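Local coordinates for putative cell adhesion protein (PDB 3LIU) that probably serves as a fimbrillin, a pilus subunit of the FimA/Mfa1 family through which the bacterium would adhere to other surfaces, at residues E224-G229 / K289-S294; G234-K239 / K258-K263; G254-G259 / E301-H306. All coordinates share one frame; numbering follows the deposited sequence.

Overall arrangement
Following the chain from the N terminus, the long strand 193-213 leads into the loop that carries 224-229 and then, just before and within strand 238-240, residues 234-239. Contact 2 closes the shortest loop, bringing 258-263 back beside 234-239, and it is nested inside the larger loop that contact 1 closes when 289-294 returns to 224-229. Contact 3 joins 254-259 to 301-306, so its segments alternate with those of contact 1; it shares Lys-258 and Gly-259 with contact 2. The three centres lie 11 to 12 Å apart. Together they tie the long connections between strands 193-213 and 308-319, antiparallel partners in one sheet, to one another.

Contact 1: E224-G229 / K289-S294; sequences EKDFFG and KGEVKS
Glu-291 reaches across to the backbone of Phe-227 where two irregular loops of this fimbrillin-family fold run side by side, one following strand 193-213 and the other preceding strand 308-319. Its CB lies 4.0 Å from Phe-228 CD2, and CG passes near Phe-227 O. A bend at chi2 (95°) then turns the carboxylate back to the facing loop. There OE2 accepts a nearly straight bond from Phe-227 N at 2.8 Å, the N-H arriving from above the carboxylate plane, while OE1 approaches Phe-227 CB and forms a salt bridge with Lys-209 of strand 193-213. Lys-209 also bridges to Glu-224 OE2, so one ammonium probably offsets the charge of two neighbouring carboxylates.

Glu-224 is extended, and the syn lone pair of its OE2 receives Lys-289 N at 3.0 Å; OE1 turns to Thr-288. Lys-289, itself stretched out beyond CG, carries its ammonium along to Asp-226 and makes a 2.8 Å salt bridge from NZ to OD1, on the syn side but 28° out of the carboxylate plane. At the far end the Phe-228 ring lies across the opposing backbone. Glu-291 O sits at the ring edge, Lys-293 N is over one face, and Lys-293 CB makes a CH-pi contact over that ring, 4.1 Å from its centroid.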
loop_
_atom_site.group_PDB
_atom_site.type_symbol
_atom_site.label_atom_id
_atom_site.label_comp_id
_atom_site.label_asym_id
_atom_site.label_seq_id
_atom_site.Cartn_x
_atom_site.Cartn_y
_atom_site.Cartn_z
ATOM N N GLU A 224 3.583 7.040 5.405
ATOM C CA GLU A 224 4.536 6.058 5.909
ATOM C C GLU A 224 4.846 6.297 7.367
ATOM O O GLU A 224 5.049 7.445 7.791
ATOM C CB GLU A 224 5.868 6.164 5.129
ATOM C CG GLU A 224 6.944 5.117 5.558
ATOM C CD GLU A 224 8.208 5.177 4.702
ATOM O OE1 GLU A 224 8.304 6.073 3.852
ATOM O OE2 GLU A 224 9.092 4.301 4.851
ATOM N N LYS A 225 4.941 5.212 8.124
ATOM C CA LYS A 225 5.401 5.274 9.515
ATOM C C LYS A 225 6.903 5.046 9.574
ATOM O O LYS A 225 7.413 4.075 9.005
ATOM C CB LYS A 225 4.750 4.185 10.347
ATOM C CG LYS A 225 3.273 4.369 10.691
ATOM C CD LYS A 225 2.964 5.735 11.323
ATOM C CE LYS A 225 1.621 5.688 12.074
ATOM N NZ LYS A 225 1.165 7.017 12.557
ATOM N N ASP A 226 7.610 5.946 10.264
ATOM C CA ASP A 226 9.000 5.715 10.593
ATOM C C ASP A 226 9.092 4.525 11.523
ATOM O O ASP A 226 8.216 4.319 12.361
ATOM C CB ASP A 226 9.601 6.918 11.306
ATOM C CG ASP A 226 9.798 8.083 10.418
ATOM O OD1 ASP A 226 9.639 7.984 9.198
ATOM O OD2 ASP A 226 10.148 9.121 10.949
ATOM N N PHE A 227 10.157 3.753 11.385
ATOM C CA PHE A 227 10.424 2.585 12.255
ATOM C C PHE A 227 11.653 2.849 13.102
ATOM O O PHE A 227 12.488 3.678 12.753
ATOM C CB PHE A 227 10.624 1.318 11.419
ATOM C CG PHE A 227 9.356 0.582 11.049
ATOM C CD1 PHE A 227 8.171 1.267 10.695
ATOM C CD2 PHE A 227 9.378 -0.799 10.951
ATOM C CE1 PHE A 227 7.037 0.567 10.270
ATOM C CE2 PHE A 227 8.243 -1.527 10.530
ATOM C CZ PHE A 227 7.083 -0.869 10.189
ATOM N N PHE A 228 11.764 2.135 14.217
ATOM C CA PHE A 228 12.868 2.316 15.151
ATOM C C PHE A 228 12.968 3.775 15.661
ATOM O O PHE A 228 11.926 4.412 15.870
ATOM C CB PHE A 228 14.158 1.762 14.534
ATOM C CG PHE A 228 14.070 0.294 14.244
ATOM C CD1 PHE A 228 14.024 -0.623 15.291
ATOM C CD2 PHE A 228 13.931 -0.167 12.962
ATOM C CE1 PHE A 228 13.871 -1.983 15.045
ATOM C CE2 PHE A 228 13.806 -1.538 12.706
ATOM C CZ PHE A 228 13.780 -2.436 13.737
ATOM N N GLY A 229 14.180 4.302 15.861
ATOM C CA GLY A 229 14.344 5.637 16.470
ATOM C C GLY A 229 13.576 5.693 17.765
ATOM O O GLY A 229 13.662 4.773 18.565
ATOM N N LYS A 289 11.782 4.172 3.534
ATOM C CA LYS A 289 12.963 4.263 4.404
ATOM C C LYS A 289 13.638 2.930 4.716
ATOM O O LYS A 289 14.836 2.901 4.923
ATOM C CB LYS A 289 12.639 5.038 5.680
ATOM C CG LYS A 289 12.354 6.518 5.349
ATOM C CD LYS A 289 11.789 7.264 6.521
ATOM C CE LYS A 289 11.378 8.708 6.162
ATOM N NZ LYS A 289 11.241 9.504 7.442
ATOM N N GLY A 290 12.891 1.835 4.763
ATOM C CA GLY A 290 13.489 0.507 4.988
ATOM C C GLY A 290 14.381 0.431 6.222
ATOM O O GLY A 290 15.436 -0.165 6.176
ATOM N N GLU A 291 13.961 1.040 7.324
ATOM C CA GLU A 291 14.841 1.105 8.508
ATOM C C GLU A 291 15.152 -0.261 9.102
ATOM O O GLU A 291 14.296 -1.150 9.140
ATOM C CB GLU A 291 14.281 2.006 9.608
ATOM C CG GLU A 291 13.983 3.418 9.195
ATOM C CD GLU A 291 12.500 3.575 8.803
ATOM O OE1 GLU A 291 11.969 2.691 8.108
ATOM O OE2 GLU A 291 11.868 4.546 9.256
ATOM N N VAL A 292 16.403 -0.422 9.544
ATOM C CA VAL A 292 16.794 -1.555 10.392
ATOM C C VAL A 292 17.194 -1.019 11.769
ATOM O O VAL A 292 17.400 0.188 11.976
ATOM C CB VAL A 292 17.900 -2.415 9.758
ATOM C CG1 VAL A 292 17.402 -3.021 8.410
ATOM C CG2 VAL A 292 19.234 -1.585 9.623
ATOM N N LYS A 293 17.293 -1.910 12.731
ATOM C CA LYS A 293 17.642 -1.503 14.092
ATOM C C LYS A 293 19.069 -1.002 14.117
ATOM O O LYS A 293 19.895 -1.497 13.374
ATOM C CB LYS A 293 17.539 -2.724 14.983
ATOM C CG LYS A 293 17.839 -2.500 16.434
ATOM C CD LYS A 293 18.075 -3.854 17.123
ATOM C CE LYS A 293 16.827 -4.333 17.798
ATOM N NZ LYS A 293 16.705 -3.721 19.150
ATOM N N SER A 294 19.384 -0.024 14.959
ATOM C CA SER A 294 20.757 0.468 15.026
ATOM C C SER A 294 21.670 -0.660 15.537
ATOM O O SER A 294 21.280 -1.463 16.394
ATOM C CB SER A 294 20.857 1.673 15.951
ATOM O OG SER A 294 20.615 1.217 17.260
#

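Contact 2: G234-K239 / K258-K263; sequences GYLDYK and KGLQTK
The backbones meet through a single parallel bridge, Lys-239 with Thr-262, after a short 3-10 turn at 235-237 has led residues 234-239 into strand 238-240. Thr-262 N donates to Tyr-238 O at 3.1 Å, which attaches the short strand 262-263 to the sheet that also contains strand 193-213 of this fimbrillin-family protein. A second link comes from the threonine side chain. With OG1 beside its own backbone N (chi1 -58°), the hydroxyl gives a 2.6 Å bond to Leu-236 O, in the carbonyl plane and on a lone pair. The same oxygen accepts Lys-239 NZ, so two donors grip the carbonyl in the 3-10 turn. The lysine folds back at chi2 to get there, running alongside Thr-262 until its NZ is 3.7 Å from the threonine CB.

Farther back, Tyr-235 lies over the Lys-258 to Gly-259 backbone. Gly-259 CA sits beneath the centre of one ring face, 3.5 Å from the centroid, in a CH-pi contact. The tyrosine runs beside Lys-258 with its OH close to the lysine CB, and that hydroxyl is hydrogen-bonded to Glu-296. Tyr-235 O is approached by Gln-261 CA in a CA-H...O contact.

Gln-261 crosses Tyr-238 obliquely, its amide plane 26° from the ring and its CD 3.6 Å from Tyr-238 CB. The amide is fixed by NE2, which donates both to Ser-207 OG and, at 3.1 Å, to Lys-258 O.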
loop_
_atom_site.group_PDB
_atom_site.type_symbol
_atom_site.label_atom_id
_atom_site.label_comp_id
_atom_site.label_asym_id
_atom_site.label_seq_id
_atom_site.Cartn_x
_atom_site.Cartn_y
_atom_site.Cartn_z
ATOM N N GLY A 234 8.951 -1.802 15.173
ATOM C CA GLY A 234 10.168 -2.542 14.964
ATOM C C GLY A 234 9.975 -3.706 14.052
ATOM O O GLY A 234 9.048 -3.727 13.235
ATOM N N TYR A 235 10.852 -4.699 14.188
ATOM C CA TYR A 235 10.872 -5.797 13.261
ATOM C C TYR A 235 9.525 -6.560 13.163
ATOM O O TYR A 235 9.146 -7.015 12.088
ATOM C CB TYR A 235 12.016 -6.765 13.564
ATOM C CG TYR A 235 13.420 -6.258 13.221
ATOM C CD1 TYR A 235 13.719 -5.712 11.961
ATOM C CD2 TYR A 235 14.448 -6.365 14.117
ATOM C CE1 TYR A 235 14.993 -5.242 11.656
ATOM C CE2 TYR A 235 15.745 -5.902 13.797
ATOM C CZ TYR A 235 15.995 -5.349 12.560
ATOM O OH TYR A 235 17.230 -4.892 12.224
ATOM N N LEU A 236 8.823 -6.745 14.268
ATOM C CA LEU A 236 7.562 -7.505 14.217
ATOM C C LEU A 236 6.489 -6.748 13.378
ATOM O O LEU A 236 5.495 -7.347 12.947
ATOM C CB LEU A 236 7.025 -7.767 15.621
ATOM C CG LEU A 236 7.844 -8.729 16.501
ATOM C CD1 LEU A 236 7.301 -8.663 17.903
ATOM C CD2 LEU A 236 7.824 -10.146 15.992
ATOM N N ASP A 237 6.724 -5.450 13.160
ATOM C CA ASP A 237 5.836 -4.564 12.377
ATOM C C ASP A 237 6.100 -4.580 10.893
ATOM O O ASP A 237 5.290 -4.068 10.133
ATOM C CB ASP A 237 5.935 -3.138 12.897
ATOM C CG ASP A 237 5.429 -3.015 14.334
ATOM O OD1 ASP A 237 4.211 -3.202 14.514
ATOM O OD2 ASP A 237 6.232 -2.715 15.237
ATOM N N TYR A 238 7.251 -5.123 10.495
ATOM C CA TYR A 238 7.472 -5.602 9.147
ATOM C C TYR A 238 6.751 -6.946 8.964
ATOM O O TYR A 238 6.763 -7.783 9.857
ATOM C CB TYR A 238 8.978 -5.796 8.842
ATOM C CG TYR A 238 9.771 -4.532 8.599
ATOM C CD1 TYR A 238 9.510 -3.737 7.489
ATOM C CD2 TYR A 238 10.829 -4.158 9.431
ATOM C CE1 TYR A 238 10.239 -2.624 7.230
ATOM C CE2 TYR A 238 11.563 -3.024 9.176
ATOM C CZ TYR A 238 11.248 -2.258 8.048
ATOM O OH TYR A 238 11.925 -1.122 7.739
ATOM N N LYS A 239 6.171 -7.162 7.779
ATOM C CA LYS A 239 5.453 -8.375 7.477
ATOM C C LYS A 239 6.087 -9.122 6.314
ATOM O O LYS A 239 6.651 -8.535 5.424
ATOM C CB LYS A 239 3.969 -8.079 7.174
ATOM C CG LYS A 239 3.239 -7.199 8.174
ATOM C CD LYS A 239 3.276 -7.719 9.628
ATOM C CE LYS A 239 2.730 -6.700 10.614
ATOM N NZ LYS A 239 2.790 -7.177 12.035
ATOM N N LYS A 258 16.552 -8.157 7.583
ATOM C CA LYS A 258 16.885 -8.232 8.995
ATOM C C LYS A 258 15.649 -8.415 9.844
ATOM O O LYS A 258 14.554 -7.971 9.482
ATOM C CB LYS A 258 17.659 -6.984 9.460
ATOM C CG LYS A 258 18.998 -6.786 8.785
ATOM C CD LYS A 258 19.921 -8.023 8.973
ATOM C CE LYS A 258 21.290 -7.851 8.418
ATOM N NZ LYS A 258 22.119 -9.093 8.671
ATOM N N GLY A 259 15.851 -9.082 10.980
ATOM C CA GLY A 259 14.852 -9.234 12.017
ATOM C C GLY A 259 13.860 -10.384 11.881
ATOM O O GLY A 259 13.587 -10.910 10.784
ATOM N N LEU A 260 13.290 -10.763 13.017
ATOM C CA LEU A 260 12.136 -11.636 13.008
ATOM C C LEU A 260 10.943 -10.760 12.667
ATOM O O LEU A 260 10.492 -9.969 13.462
ATOM C CB LEU A 260 11.947 -12.330 14.362
ATOM C CG LEU A 260 10.734 -13.241 14.615
ATOM C CD1 LEU A 260 10.679 -14.397 13.618
ATOM C CD2 LEU A 260 10.767 -13.820 16.069
ATOM N N GLN A 261 10.440 -10.949 11.463
ATOM C CA GLN A 261 9.297 -10.253 10.960
ATOM C C GLN A 261 8.081 -11.186 11.124
ATOM O O GLN A 261 8.206 -12.405 11.249
ATOM C CB GLN A 261 9.534 -9.924 9.468
ATOM C CG GLN A 261 10.802 -9.103 9.260
ATOM C CD GLN A 261 10.949 -8.571 7.829
ATOM O OE1 GLN A 261 10.057 -8.748 6.989
ATOM N NE2 GLN A 261 12.051 -7.874 7.575
ATOM N N THR A 262 6.900 -10.588 11.115
ATOM C CA THR A 262 5.649 -11.326 11.292
ATOM C C THR A 262 5.120 -11.899 9.977
ATOM O O THR A 262 4.907 -11.175 8.980
ATOM C CB THR A 262 4.612 -10.391 11.942
ATOM O OG1 THR A 262 5.128 -9.916 13.204
ATOM C CG2 THR A 262 3.241 -11.088 12.156
ATOM N N LYS A 263 4.891 -13.212 9.974
ATOM C CA LYS A 263 4.300 -13.871 8.839
ATOM C C LYS A 263 2.866 -13.432 8.589
ATOM O O LYS A 263 2.042 -13.359 9.503
ATOM C CB LYS A 263 4.308 -15.355 9.051
ATOM C CG LYS A 263 3.751 -16.175 7.888
ATOM C CD LYS A 263 4.266 -17.605 7.987
ATOM C CE LYS A 263 3.228 -18.640 7.752
ATOM N NZ LYS A 263 2.417 -18.780 8.929
#

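Contact 3: G254-G259 / E301-H306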
loop_
_atom_site.group_PDB
_atom_site.type_symbol
_atom_site.label_atom_id
_atom_site.label_comp_id
_atom_site.label_asym_id
_atom_site.label_seq_id
_atom_site.Cartn_x
_atom_site.Cartn_y
_atom_site.Cartn_z
ATOM N N GLY A 254 19.278 -12.402 6.698
ATOM C CA GLY A 254 20.508 -12.350 5.919
ATOM C C GLY A 254 20.898 -10.919 5.578
ATOM O O GLY A 254 20.349 -9.967 6.124
ATOM N N SER A 255 21.835 -10.735 4.659
ATOM C CA SER A 255 22.201 -9.354 4.228
ATOM C C SER A 255 21.008 -8.589 3.593
ATOM O O SER A 255 20.935 -7.363 3.649
ATOM C CB SER A 255 23.405 -9.376 3.269
ATOM O OG SER A 255 23.063 -9.988 2.035
ATOM N N TYR A 256 20.043 -9.320 3.061
ATOM C CA TYR A 256 18.920 -8.722 2.393
ATOM C C TYR A 256 17.705 -8.377 3.291
ATOM O O TYR A 256 16.823 -7.634 2.874
ATOM C CB TYR A 256 18.469 -9.656 1.284
ATOM C CG TYR A 256 19.380 -9.780 0.064
ATOM C CD1 TYR A 256 20.446 -8.923 -0.150
ATOM C CD2 TYR A 256 19.099 -10.726 -0.925
ATOM C CE1 TYR A 256 21.216 -9.010 -1.305
ATOM C CE2 TYR A 256 19.880 -10.831 -2.082
ATOM C CZ TYR A 256 20.912 -9.963 -2.273
ATOM O OH TYR A 256 21.682 -10.036 -3.410
ATOM N N LYS A 257 17.647 -8.928 4.504
ATOM C CA LYS A 257 16.420 -8.921 5.290
ATOM C C LYS A 257 16.805 -9.159 6.733
ATOM O O LYS A 257 17.357 -10.240 7.064
ATOM C CB LYS A 257 15.478 -10.025 4.782
ATOM C CG LYS A 257 14.149 -10.191 5.480
ATOM C CD LYS A 257 14.195 -11.010 6.744
ATOM C CE LYS A 257 12.806 -11.468 7.172
ATOM N NZ LYS A 257 12.862 -12.351 8.417
ATOM N N LYS A 258 16.552 -8.157 7.583
ATOM C CA LYS A 258 16.885 -8.232 8.995
ATOM C C LYS A 258 15.649 -8.415 9.844
ATOM O O LYS A 258 14.554 -7.971 9.482
ATOM C CB LYS A 258 17.659 -6.984 9.460
ATOM C CG LYS A 258 18.998 -6.786 8.785
ATOM C CD LYS A 258 19.921 -8.023 8.973
ATOM C CE LYS A 258 21.290 -7.851 8.418
ATOM N NZ LYS A 258 22.119 -9.093 8.671
ATOM N N GLY A 259 15.851 -9.082 10.980
ATOM C CA GLY A 259 14.852 -9.234 12.017
ATOM C C GLY A 259 13.860 -10.384 11.881
ATOM O O GLY A 259 13.587 -10.910 10.784
ATOM N N GLU A 301 22.313 -2.327 2.464
ATOM C CA GLU A 301 21.359 -1.244 2.615
ATOM C C GLU A 301 20.458 -1.007 1.400
ATOM O O GLU A 301 19.419 -0.372 1.527
ATOM C CB GLU A 301 22.116 0.034 2.945
ATOM C CG GLU A 301 22.577 0.024 4.401
ATOM C CD GLU A 301 23.414 1.201 4.762
ATOM O OE1 GLU A 301 23.694 2.016 3.877
ATOM O OE2 GLU A 301 23.811 1.299 5.934
ATOM N N ALA A 302 20.873 -1.501 0.240
ATOM C CA ALA A 302 20.004 -1.554 -0.909
ATOM C C ALA A 302 18.833 -2.548 -0.727
ATOM O O ALA A 302 17.799 -2.388 -1.357
ATOM C CB ALA A 302 20.845 -1.879 -2.190
ATOM N N TYR A 303 18.974 -3.571 0.125
ATOM C CA TYR A 303 17.884 -4.535 0.315
ATOM C C TYR A 303 17.179 -4.467 1.657
ATOM O O TYR A 303 15.945 -4.403 1.685
ATOM C CB TYR A 303 18.383 -5.946 0.121
ATOM C CG TYR A 303 18.837 -6.281 -1.284
ATOM C CD1 TYR A 303 20.055 -5.821 -1.778
ATOM C CD2 TYR A 303 18.099 -7.124 -2.082
ATOM C CE1 TYR A 303 20.483 -6.174 -3.043
ATOM C CE2 TYR A 303 18.524 -7.491 -3.361
ATOM C CZ TYR A 303 19.704 -7.018 -3.832
ATOM O OH TYR A 303 20.118 -7.375 -5.087
ATOM N N ALA A 304 17.964 -4.507 2.752
ATOM C CA ALA A 304 17.442 -4.511 4.139
ATOM C C ALA A 304 17.191 -3.087 4.656
ATOM O O ALA A 304 18.152 -2.283 4.677
ATOM C CB ALA A 304 18.457 -5.190 5.060
ATOM N N ASN A 305 15.969 -2.720 5.069
ATOM C CA ASN A 305 14.732 -3.528 5.019
ATOM C C ASN A 305 13.727 -2.819 4.122
ATOM O O ASN A 305 12.596 -2.502 4.502
ATOM C CB ASN A 305 14.114 -3.763 6.417
ATOM C CG ASN A 305 14.620 -5.059 7.104
ATOM O OD1 ASN A 305 15.439 -5.804 6.539
ATOM N ND2 ASN A 305 14.122 -5.323 8.364
ATOM N N HIS A 306 14.164 -2.565 2.901
ATOM C CA HIS A 306 13.245 -2.182 1.849
ATOM C C HIS A 306 12.401 -3.369 1.509
ATOM O O HIS A 306 12.845 -4.511 1.658
ATOM C CB HIS A 306 14.038 -1.745 0.641
ATOM C CG HIS A 306 14.687 -0.420 0.831
ATOM N ND1 HIS A 306 13.954 0.733 1.003
ATOM C CD2 HIS A 306 15.988 -0.061 0.895
ATOM C CE1 HIS A 306 14.784 1.751 1.152
ATOM N NE2 HIS A 306 16.020 1.293 1.107
HETATM O O HOH W 1 14.365 -6.503 3.223
HETATM O O HOH W 2 19.265 -10.113 -5.759
#
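A type I beta turn, Gly-254 to Lys-257, presents Tyr-256 to the loop that precedes strand 308-319, where Tyr-303 meets it in a face-to-face stack. The two side chains run side by side in the same direction, their centroids 3.6 Å apart and their planes tilted by 12°. Tyr-303 CD2 lies over the centre of the Tyr-256 ring, and Tyr-256 CE1 over that of Tyr-303, so the overlap is nearly complete and the two hydroxyls end near each other. Water 2 joins them, 2.9 Å from Tyr-303 OH and more weakly held by Tyr-256 OH. The pair packs against strand 326-336, with Tyr-256 on Ala-334 and Tyr-303 on Pro-336.

Here, in the FimA-type fold, the connection between strands 238-240 and 262-263 meets the one between strands 282-284 and 308-319, and six of the seven touching residues are buried. Ala-304 points its CB at the turn, 3.6 Å from Ser-255 O. Past it, a cis peptide precedes Asn-305, whose primary amide pairs with both polar backbone atoms of Lys-258. Lys-258 N donates to Asn-305 OD1 at 2.8 Å, almost straight at 176° and on a lone pair in the carbonyl plane. In return, Asn-305 ND2 gives a 2.9 Å bond to Lys-258 O, approaching from above that carbonyl plane. This two-bond grip fixes the rotation of the amide. Water 1 lies 2.7 Å from Tyr-256 O and also within hydrogen-bonding distance of His-306 O.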